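Local coordinates for dextranase (Pseudarthrobacter oxydans, PDB 6NZS), which catalyses the endohydrolysis of (1->6)-alpha-D-glucosidic linkages in dextran, at residues K392-D397 against V413-W418; D424-T429 against K472-E477; N499-N504 against G544-N549. One frame throughout, in Å; residues are numbered along the deposited sequence.

Interaction 1: K392-D397 against V413-W418; sequences KMYHSD and VIQWGW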
loop_
_atom_site.group_PDB
_atom_site.type_symbol
_atom_site.label_atom_id
_atom_site.label_comp_id
_atom_site.label_asym_id
_atom_site.label_seq_id
_atom_site.Cartn_x
_atom_site.Cartn_y
_atom_site.Cartn_z
ATOM N N LYS A 392 -0.275 9.398 0.257
ATOM C CA LYS A 392 0.168 10.719 -0.175
ATOM C C LYS A 392 -0.962 11.694 0.128
ATOM O O LYS A 392 -1.942 11.791 -0.617
ATOM C CB LYS A 392 0.550 10.676 -1.648
ATOM C CG LYS A 392 1.841 9.877 -1.870
ATOM C CD LYS A 392 1.888 9.197 -3.234
ATOM C CE LYS A 392 2.145 10.201 -4.346
ATOM N NZ LYS A 392 2.562 9.553 -5.630
ATOM N N MET A 393 -0.816 12.407 1.240
ATOM C CA MET A 393 -1.866 13.264 1.786
ATOM C C MET A 393 -1.583 14.683 1.303
ATOM O O MET A 393 -1.030 15.520 2.015
ATOM C CB MET A 393 -1.887 13.162 3.310
ATOM C CG MET A 393 -1.962 11.726 3.836
ATOM S SD MET A 393 -3.277 10.730 3.102
ATOM C CE MET A 393 -4.739 11.653 3.591
ATOM N N TYR A 394 -1.970 14.942 0.055
ATOM C CA TYR A 394 -1.585 16.166 -0.629
ATOM C C TYR A 394 -2.760 17.091 -0.902
ATOM O O TYR A 394 -2.565 18.120 -1.560
ATOM C CB TYR A 394 -0.912 15.840 -1.972
ATOM C CG TYR A 394 0.402 15.070 -1.902
ATOM C CD1 TYR A 394 1.071 14.870 -0.693
ATOM C CD2 TYR A 394 0.965 14.548 -3.058
ATOM C CE1 TYR A 394 2.275 14.163 -0.647
ATOM C CE2 TYR A 394 2.158 13.849 -3.025
ATOM C CZ TYR A 394 2.813 13.662 -1.817
ATOM O OH TYR A 394 4.002 12.948 -1.807
ATOM N N HIS A 395 -3.965 16.760 -0.439
ATOM C CA HIS A 395 -5.153 17.482 -0.880
ATOM C C HIS A 395 -6.150 17.659 0.254
ATOM O O HIS A 395 -6.234 16.841 1.171
ATOM C CB HIS A 395 -5.829 16.758 -2.050
ATOM C CG HIS A 395 -4.921 16.553 -3.217
ATOM N ND1 HIS A 395 -4.712 17.518 -4.181
ATOM C CD2 HIS A 395 -4.118 15.513 -3.543
ATOM C CE1 HIS A 395 -3.835 17.069 -5.061
ATOM N NE2 HIS A 395 -3.454 15.856 -4.694
ATOM N N SER A 396 -6.944 18.720 0.144
ATOM C CA SER A 396 -7.969 19.020 1.130
ATOM C C SER A 396 -9.148 18.055 1.021
ATOM O O SER A 396 -9.385 17.415 -0.011
ATOM C CB SER A 396 -8.487 20.444 0.919
ATOM O OG SER A 396 -7.435 21.380 1.104
ATOM N N ASP A 397 -9.895 17.951 2.118
ATOM C CA ASP A 397 -11.186 17.262 2.126
ATOM C C ASP A 397 -11.040 15.785 1.757
ATOM O O ASP A 397 -11.769 15.249 0.918
ATOM C CB ASP A 397 -12.212 17.975 1.230
ATOM C CG ASP A 397 -12.459 19.418 1.647
ATOM O OD1 ASP A 397 -12.438 19.711 2.861
ATOM O OD2 ASP A 397 -12.687 20.261 0.748
ATOM N N VAL A 413 5.499 6.082 5.818
ATOM C CA VAL A 413 4.145 5.580 5.591
ATOM C C VAL A 413 3.233 6.695 5.070
ATOM O O VAL A 413 2.735 6.632 3.941
ATOM C CB VAL A 413 3.591 4.881 6.849
ATOM C CG1 VAL A 413 2.175 4.381 6.596
ATOM C CG2 VAL A 413 4.501 3.715 7.251
ATOM N N ILE A 414 3.046 7.747 5.864
ATOM C CA ILE A 414 2.213 8.897 5.511
ATOM C C ILE A 414 3.117 10.062 5.111
ATOM O O ILE A 414 4.078 10.379 5.817
ATOM C CB ILE A 414 1.338 9.285 6.711
ATOM C CG1 ILE A 414 0.237 8.244 6.922
ATOM C CG2 ILE A 414 0.757 10.687 6.531
ATOM C CD1 ILE A 414 -0.254 8.143 8.364
ATOM N N GLN A 415 2.797 10.723 3.988
ATOM C CA GLN A 415 3.603 11.818 3.446
ATOM C C GLN A 415 2.711 13.017 3.138
ATOM O O GLN A 415 1.684 12.863 2.477
ATOM C CB GLN A 415 4.246 11.359 2.135
ATOM C CG GLN A 415 5.100 12.419 1.432
ATOM C CD GLN A 415 6.311 12.787 2.248
ATOM O OE1 GLN A 415 6.385 13.869 2.826
ATOM N NE2 GLN A 415 7.271 11.866 2.326
ATOM N N TRP A 416 3.125 14.215 3.573
ATOM C CA TRP A 416 2.489 15.443 3.097
ATOM C C TRP A 416 3.492 16.513 2.683
ATOM O O TRP A 416 3.083 17.639 2.362
ATOM C CB TRP A 416 1.439 15.998 4.078
ATOM C CG TRP A 416 1.960 16.575 5.362
ATOM C CD1 TRP A 416 2.440 17.843 5.570
ATOM C CD2 TRP A 416 2.023 15.911 6.633
ATOM N NE1 TRP A 416 2.796 18.000 6.890
ATOM C CE2 TRP A 416 2.553 16.831 7.563
ATOM C CE3 TRP A 416 1.665 14.632 7.078
ATOM C CZ2 TRP A 416 2.741 16.511 8.909
ATOM C CZ3 TRP A 416 1.865 14.310 8.416
ATOM C CH2 TRP A 416 2.402 15.246 9.313
ATOM N N GLY A 417 4.784 16.188 2.647
ATOM C CA GLY A 417 5.813 17.138 2.262
ATOM C C GLY A 417 6.183 17.109 0.792
ATOM O O GLY A 417 5.307 16.964 -0.073
ATOM N N TRP A 418 7.488 17.252 0.516
ATOM C CA TRP A 418 8.108 17.323 -0.815
ATOM C C TRP A 418 7.985 18.690 -1.488
ATOM O O TRP A 418 8.880 19.080 -2.244
ATOM C CB TRP A 418 7.632 16.230 -1.778
ATOM C CG TRP A 418 8.031 14.807 -1.439
ATOM C CD1 TRP A 418 7.181 13.757 -1.203
ATOM C CD2 TRP A 418 9.364 14.269 -1.362
ATOM N NE1 TRP A 418 7.903 12.611 -0.960
ATOM C CE2 TRP A 418 9.241 12.897 -1.050
ATOM C CE3 TRP A 418 10.647 14.820 -1.504
ATOM C CZ2 TRP A 418 10.348 12.061 -0.894
ATOM C CZ3 TRP A 418 11.749 13.985 -1.352
ATOM C CH2 TRP A 418 11.590 12.620 -1.039
#
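I414 meets M393 where two successive coils of the right-handed parallel beta-helix lie one on the other. Its CG2 touches M393 CG at 4.0 Å. On the inner side V426 and V428 also pack on M393, and F476 and I479 pack on I414, so this pair belongs to the apolar core of the solenoid. Q415 follows, in a parallel bridge with K392. Its carbonyl O takes the one hydrogen bond between the segments, from M393 N at 2.8 Å. The side chain of Q415 puts CG at the edge of the Y394 ring, 3.5 Å from Y394 OH. It then bends at chi2 (65°), and OE1 accepts from G417 N in the carbonyl plane, on a lone pair. S453 N also donates to this OE1, while NE2 bonds N451 and D389, so the buried amide is held from several directions. The W416 ring packs on V471 and M474. Its CB lies 3.3 Å from M393 O, a buried carbonyl with no hydrogen-bond partner in the model. W418 comes last. Its NE1 bonds D389, and its edge atom CD1 lies 3.3 Å from Y394 OH.

Interaction 2: D424-T429 against K472-E477; sequences DNVNVT and KNMRFE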
loop_
_atom_site.group_PDB
_atom_site.type_symbol
_atom_site.label_atom_id
_atom_site.label_comp_id
_atom_site.label_asym_id
_atom_site.label_seq_id
_atom_site.Cartn_x
_atom_site.Cartn_y
_atom_site.Cartn_z
ATOM N N ASP A 424 -6.371 21.468 3.812
ATOM C CA ASP A 424 -7.281 21.671 4.931
ATOM C C ASP A 424 -8.223 20.474 5.006
ATOM O O ASP A 424 -8.688 19.985 3.975
ATOM C CB ASP A 424 -8.083 22.961 4.690
ATOM C CG ASP A 424 -8.879 23.436 5.907
ATOM O OD1 ASP A 424 -8.811 22.861 7.006
ATOM O OD2 ASP A 424 -9.600 24.449 5.743
ATOM N N ASN A 425 -8.486 19.999 6.225
ATOM C CA ASN A 425 -9.569 19.054 6.501
ATOM C C ASN A 425 -9.262 17.649 5.994
ATOM O O ASN A 425 -9.890 17.157 5.052
ATOM C CB ASN A 425 -10.923 19.556 5.969
ATOM C CG ASN A 425 -12.074 18.643 6.348
ATOM O OD1 ASN A 425 -12.114 18.101 7.453
ATOM N ND2 ASN A 425 -13.011 18.454 5.424
ATOM N N VAL A 426 -8.313 16.987 6.645
ATOM C CA VAL A 426 -7.915 15.625 6.305
ATOM C C VAL A 426 -8.144 14.749 7.530
ATOM O O VAL A 426 -7.772 15.130 8.647
ATOM C CB VAL A 426 -6.444 15.590 5.862
ATOM C CG1 VAL A 426 -5.956 14.160 5.728
ATOM C CG2 VAL A 426 -6.276 16.341 4.548
ATOM N N ASN A 427 -8.748 13.578 7.324
ATOM C CA ASN A 427 -9.062 12.670 8.419
ATOM C C ASN A 427 -8.681 11.259 8.007
ATOM O O ASN A 427 -9.238 10.725 7.045
ATOM C CB ASN A 427 -10.553 12.726 8.765
ATOM C CG ASN A 427 -10.954 14.039 9.412
ATOM O OD1 ASN A 427 -11.424 14.970 8.737
ATOM N ND2 ASN A 427 -10.773 14.124 10.724
ATOM N N VAL A 428 -7.762 10.648 8.749
ATOM C CA VAL A 428 -7.280 9.295 8.465
ATOM C C VAL A 428 -7.428 8.465 9.732
ATOM O O VAL A 428 -6.736 8.720 10.727
ATOM C CB VAL A 428 -5.814 9.299 8.002
ATOM C CG1 VAL A 428 -5.309 7.871 7.754
ATOM C CG2 VAL A 428 -5.620 10.161 6.771
ATOM N N THR A 429 -8.291 7.452 9.691
ATOM C CA THR A 429 -8.609 6.672 10.878
ATOM C C THR A 429 -8.323 5.188 10.664
ATOM O O THR A 429 -8.487 4.651 9.564
ATOM C CB THR A 429 -10.072 6.881 11.308
ATOM O OG1 THR A 429 -10.941 6.598 10.203
ATOM C CG2 THR A 429 -10.286 8.320 11.767
ATOM N N LYS A 472 -3.132 22.460 7.197
ATOM C CA LYS A 472 -3.821 22.589 8.475
ATOM C C LYS A 472 -4.956 21.583 8.621
ATOM O O LYS A 472 -5.497 21.063 7.642
ATOM C CB LYS A 472 -4.343 24.017 8.689
ATOM C CG LYS A 472 -5.383 24.443 7.672
ATOM C CD LYS A 472 -5.832 25.873 7.934
ATOM C CE LYS A 472 -6.934 26.271 6.974
ATOM N NZ LYS A 472 -7.273 27.712 7.131
ATOM N N ASN A 473 -5.319 21.332 9.882
ATOM C CA ASN A 473 -6.518 20.571 10.215
ATOM C C ASN A 473 -6.459 19.159 9.639
ATOM O O ASN A 473 -7.343 18.718 8.907
ATOM C CB ASN A 473 -7.782 21.316 9.781
ATOM C CG ASN A 473 -7.939 22.644 10.492
ATOM O OD1 ASN A 473 -7.661 22.756 11.687
ATOM N ND2 ASN A 473 -8.373 23.663 9.756
ATOM N N MET A 474 -5.387 18.451 9.979
ATOM C CA MET A 474 -5.200 17.063 9.582
ATOM C C MET A 474 -5.199 16.231 10.848
ATOM O O MET A 474 -4.421 16.504 11.771
ATOM C CB MET A 474 -3.888 16.880 8.821
ATOM C CG MET A 474 -3.734 17.826 7.650
ATOM S SD MET A 474 -2.699 17.130 6.353
ATOM C CE MET A 474 -1.160 16.952 7.228
ATOM N N ARG A 475 -6.076 15.236 10.898
ATOM C CA ARG A 475 -6.229 14.375 12.061
ATOM C C ARG A 475 -5.969 12.929 11.665
ATOM O O ARG A 475 -6.563 12.419 10.709
ATOM C CB ARG A 475 -7.635 14.502 12.659
ATOM C CG ARG A 475 -7.850 13.673 13.921
ATOM C CD ARG A 475 -9.173 14.039 14.587
ATOM N NE ARG A 475 -9.388 13.328 15.846
ATOM C CZ ARG A 475 -9.179 13.850 17.051
ATOM N NH1 ARG A 475 -8.746 15.100 17.171
ATOM N NH2 ARG A 475 -9.409 13.123 18.143
ATOM N N PHE A 476 -5.075 12.279 12.400
ATOM C CA PHE A 476 -4.740 10.873 12.200
ATOM C C PHE A 476 -5.071 10.180 13.512
ATOM O O PHE A 476 -4.411 10.433 14.525
ATOM C CB PHE A 476 -3.250 10.718 11.890
ATOM C CG PHE A 476 -2.790 11.509 10.704
ATOM C CD1 PHE A 476 -2.334 12.806 10.852
ATOM C CD2 PHE A 476 -2.815 10.958 9.436
ATOM C CE1 PHE A 476 -1.910 13.546 9.753
ATOM C CE2 PHE A 476 -2.404 11.686 8.339
ATOM C CZ PHE A 476 -1.951 12.977 8.487
ATOM N N GLU A 477 -6.080 9.315 13.512
ATOM C CA GLU A 477 -6.532 8.671 14.742
ATOM C C GLU A 477 -6.458 7.163 14.587
ATOM O O GLU A 477 -7.092 6.599 13.687
ATOM C CB GLU A 477 -7.954 9.096 15.120
ATOM C CG GLU A 477 -8.452 8.380 16.364
ATOM C CD GLU A 477 -9.598 9.084 17.063
ATOM O OE1 GLU A 477 -9.975 10.193 16.633
ATOM O OE2 GLU A 477 -10.109 8.518 18.053
#
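V426 and M474 pair in parallel strands, on adjoining coils of the beta-helix. The strand axes are 4.7 Å apart and only 3° from parallel. Backbone hydrogen bonds form the ladder. V426 N gives to N473 O, and V426 O receives R475 N at 2.8 Å. V428 repeats the pattern with R475 O and E477 N. N425 N makes only weak bonds, to K472 O and N473 O.

Apolar contacts fill the face of V426, V428, M474 and F476, which looks into the solenoid. V426 and M474 lie side by side, CB to CG 3.9 Å. V428 CB approaches F476 CD2 at 3.7 Å. M393 and W416 cover parts of the same face.

N473 ND2 donates to the syn side of D424 OD1 at 2.9 Å, 32° out of the carboxylate plane. The bond is straight, 167°, and the oxygen lies in the amide plane of N473. N473 OD1 is taken by N499 ND2 of the following coil. On the outer face the extended R475 makes a salt bridge within its own strand, R475 NE to E477 OE1 at 3.3 Å. N427 ND2 rests against R475 CB at 3.7 Å.

D424 OD2 and K472 NZ stay 4.2 Å apart, too far for a salt bridge. The chemistry implies cohesion from the backbone ladder and the inner apolar face, with charge at the outer face probably adding a weaker attraction.

Interaction 3: N499-N504 against G544-N549; sequences NIHVKN and GLALEN
H501 is gripped by the next coil in two ways: A546 packs on one face of its ring and E548 holds its edge. The two segments are neighbouring parallel strands of the beta-helix. A546 CB sits over one face of the imidazole, 3.9 Å from the ring centroid, a CH-pi contact. H501 NE2 donates to E548 OE1 at 2.8 Å. The oxygen lies in the ring plane, though the carboxylate itself is turned 71° from it. Both chains reach this point by setting CG anti to N, chi1 -159° in H501 and -179° in E548.

K503 lies alongside E548 and points the same way. Its CD is 3.6 Å from E548 OE1, and NZ makes a long salt bridge to E548 OE2. A water accepts from NZ and donates to OE1. T587 at the C terminus bonds OE2, so both oxygens of this buried carboxylate have partners. An alanine in place of H501 would probably leave E548 OE1 without its imidazole donor and take from the A546 methyl the ring it packs on.

The opposite face is apolar. I500 CG2 meets L545 CD1, and V502 CB meets L547 CD2 at 3.9 Å, side by side. F574 and I572 lie against the leucines. Five backbone hydrogen bonds run from I500 N to G544 O through to N504 N to E548 O. Just beyond them, N504 ND2 bonds N478 OD1. Water 2 donates to both N504 OD1 and N549 O, 2.7 Å from each.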
loop_
_atom_site.group_PDB
_atom_site.type_symbol
_atom_site.label_atom_id
_atom_site.label_comp_id
_atom_site.label_asym_id
_atom_site.label_seq_id
_atom_site.Cartn_x
_atom_site.Cartn_y
_atom_site.Cartn_z
ATOM N N ASN A 499 -2.659 22.818 13.580
ATOM C CA ASN A 499 -3.667 21.873 14.058
ATOM C C ASN A 499 -3.549 20.503 13.387
ATOM O O ASN A 499 -4.467 20.009 12.727
ATOM C CB ASN A 499 -5.086 22.442 13.955
ATOM C CG ASN A 499 -6.062 21.693 14.828
ATOM O OD1 ASN A 499 -5.704 21.219 15.902
ATOM N ND2 ASN A 499 -7.303 21.563 14.366
ATOM N N ILE A 500 -2.396 19.885 13.591
ATOM C CA ILE A 500 -2.148 18.512 13.171
ATOM C C ILE A 500 -2.306 17.644 14.409
ATOM O O ILE A 500 -1.687 17.915 15.443
ATOM C CB ILE A 500 -0.732 18.375 12.589
ATOM C CG1 ILE A 500 -0.447 19.476 11.554
ATOM C CG2 ILE A 500 -0.514 16.954 12.044
ATOM C CD1 ILE A 500 -1.394 19.500 10.367
ATOM N N HIS A 501 -3.143 16.618 14.325
ATOM C CA HIS A 501 -3.449 15.793 15.483
ATOM C C HIS A 501 -3.118 14.348 15.154
ATOM O O HIS A 501 -3.590 13.819 14.143
ATOM C CB HIS A 501 -4.926 15.933 15.864
ATOM C CG HIS A 501 -5.224 15.546 17.278
ATOM N ND1 HIS A 501 -5.502 16.471 18.264
ATOM C CD2 HIS A 501 -5.289 14.330 17.870
ATOM C CE1 HIS A 501 -5.727 15.836 19.403
ATOM N NE2 HIS A 501 -5.607 14.535 19.190
ATOM N N VAL A 502 -2.304 13.717 16.002
ATOM C CA VAL A 502 -1.972 12.297 15.891
ATOM C C VAL A 502 -2.417 11.644 17.190
ATOM O O VAL A 502 -1.800 11.861 18.242
ATOM C CB VAL A 502 -0.472 12.076 15.642
ATOM C CG1 VAL A 502 -0.166 10.584 15.487
ATOM C CG2 VAL A 502 -0.008 12.846 14.407
ATOM N N LYS A 503 -3.491 10.863 17.128
ATOM C CA LYS A 503 -4.079 10.234 18.301
ATOM C C LYS A 503 -3.898 8.724 18.213
ATOM O O LYS A 503 -4.219 8.108 17.189
ATOM C CB LYS A 503 -5.568 10.571 18.423
ATOM C CG LYS A 503 -6.204 10.017 19.684
ATOM C CD LYS A 503 -7.634 10.531 19.877
ATOM C CE LYS A 503 -8.207 10.008 21.185
ATOM N NZ LYS A 503 -9.500 10.667 21.539
ATOM N N ASN A 504 -3.397 8.125 19.289
ATOM C CA ASN A 504 -3.186 6.677 19.361
ATOM C C ASN A 504 -2.271 6.163 18.247
ATOM O O ASN A 504 -2.543 5.140 17.608
ATOM C CB ASN A 504 -4.498 5.882 19.429
ATOM C CG ASN A 504 -4.263 4.415 19.783
ATOM O OD1 ASN A 504 -3.287 4.078 20.470
ATOM N ND2 ASN A 504 -5.133 3.536 19.298
ATOM N N GLY A 544 -1.059 23.514 17.172
ATOM C CA GLY A 544 0.208 23.022 16.671
ATOM C C GLY A 544 0.138 21.544 16.356
ATOM O O GLY A 544 -0.835 21.074 15.762
ATOM N N LEU A 545 1.158 20.796 16.759
ATOM C CA LEU A 545 1.193 19.347 16.579
ATOM C C LEU A 545 0.816 18.678 17.894
ATOM O O LEU A 545 1.516 18.840 18.899
ATOM C CB LEU A 545 2.592 18.909 16.146
ATOM C CG LEU A 545 2.826 17.393 16.052
ATOM C CD1 LEU A 545 1.919 16.726 15.016
ATOM C CD2 LEU A 545 4.272 17.141 15.711
ATOM N N ALA A 546 -0.276 17.927 17.888
ATOM C CA ALA A 546 -0.767 17.227 19.070
ATOM C C ALA A 546 -0.459 15.740 18.940
ATOM O O ALA A 546 -0.902 15.095 17.983
ATOM C CB ALA A 546 -2.275 17.431 19.235
ATOM N N LEU A 547 0.297 15.196 19.899
ATOM C CA LEU A 547 0.538 13.756 20.014
ATOM C C LEU A 547 -0.228 13.274 21.240
ATOM O O LEU A 547 0.263 13.372 22.369
ATOM C CB LEU A 547 2.027 13.456 20.140
ATOM C CG LEU A 547 2.899 14.094 19.056
ATOM C CD1 LEU A 547 4.378 13.856 19.324
ATOM C CD2 LEU A 547 2.523 13.613 17.666
ATOM N N GLU A 548 -1.426 12.750 21.021
ATOM C CA GLU A 548 -2.296 12.286 22.095
ATOM C C GLU A 548 -2.234 10.763 22.147
ATOM O O GLU A 548 -2.533 10.096 21.156
ATOM C CB GLU A 548 -3.734 12.741 21.835
ATOM C CG GLU A 548 -4.701 12.320 22.919
ATOM C CD GLU A 548 -6.128 12.766 22.658
ATOM O OE1 GLU A 548 -6.381 13.388 21.602
ATOM O OE2 GLU A 548 -6.994 12.491 23.511
ATOM N N ASN A 549 -1.837 10.212 23.297
ATOM C CA ASN A 549 -1.695 8.763 23.442
ATOM C C ASN A 549 -0.742 8.179 22.404
ATOM O O ASN A 549 -0.998 7.118 21.833
ATOM C CB ASN A 549 -3.041 8.041 23.413
ATOM C CG ASN A 549 -3.987 8.561 24.453
ATOM O OD1 ASN A 549 -3.559 9.008 25.519
ATOM N ND2 ASN A 549 -5.284 8.512 24.157
HETATM O O HOH W 1 -8.989 13.671 21.112
HETATM O O HOH W 2 -1.320 4.488 22.253
#

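How the interactions relate
From the N terminus the three contacts follow in series, none nested and none crossing. Interaction 1 closes a loop of 15 residues, interaction 2 one of 42 and interaction 3 one of 39. Each joins successive coils of the solenoid. Interaction 1 lies on the sheet that includes strands 391-392 and 414-415. Interactions 2 and 3 lie on the run of strands 423-435, 469-482, 495-507 and 545-552. S396 and D397 tie interaction 1 to interaction 2 by probable hydrogen bonds to D424 and N425, and W416 packs on M474. Probable backbone hydrogen bonds from F476 to H501 and K503 link interaction 2 to interaction 3. Centres of neighbouring contacts are about 10 Å apart.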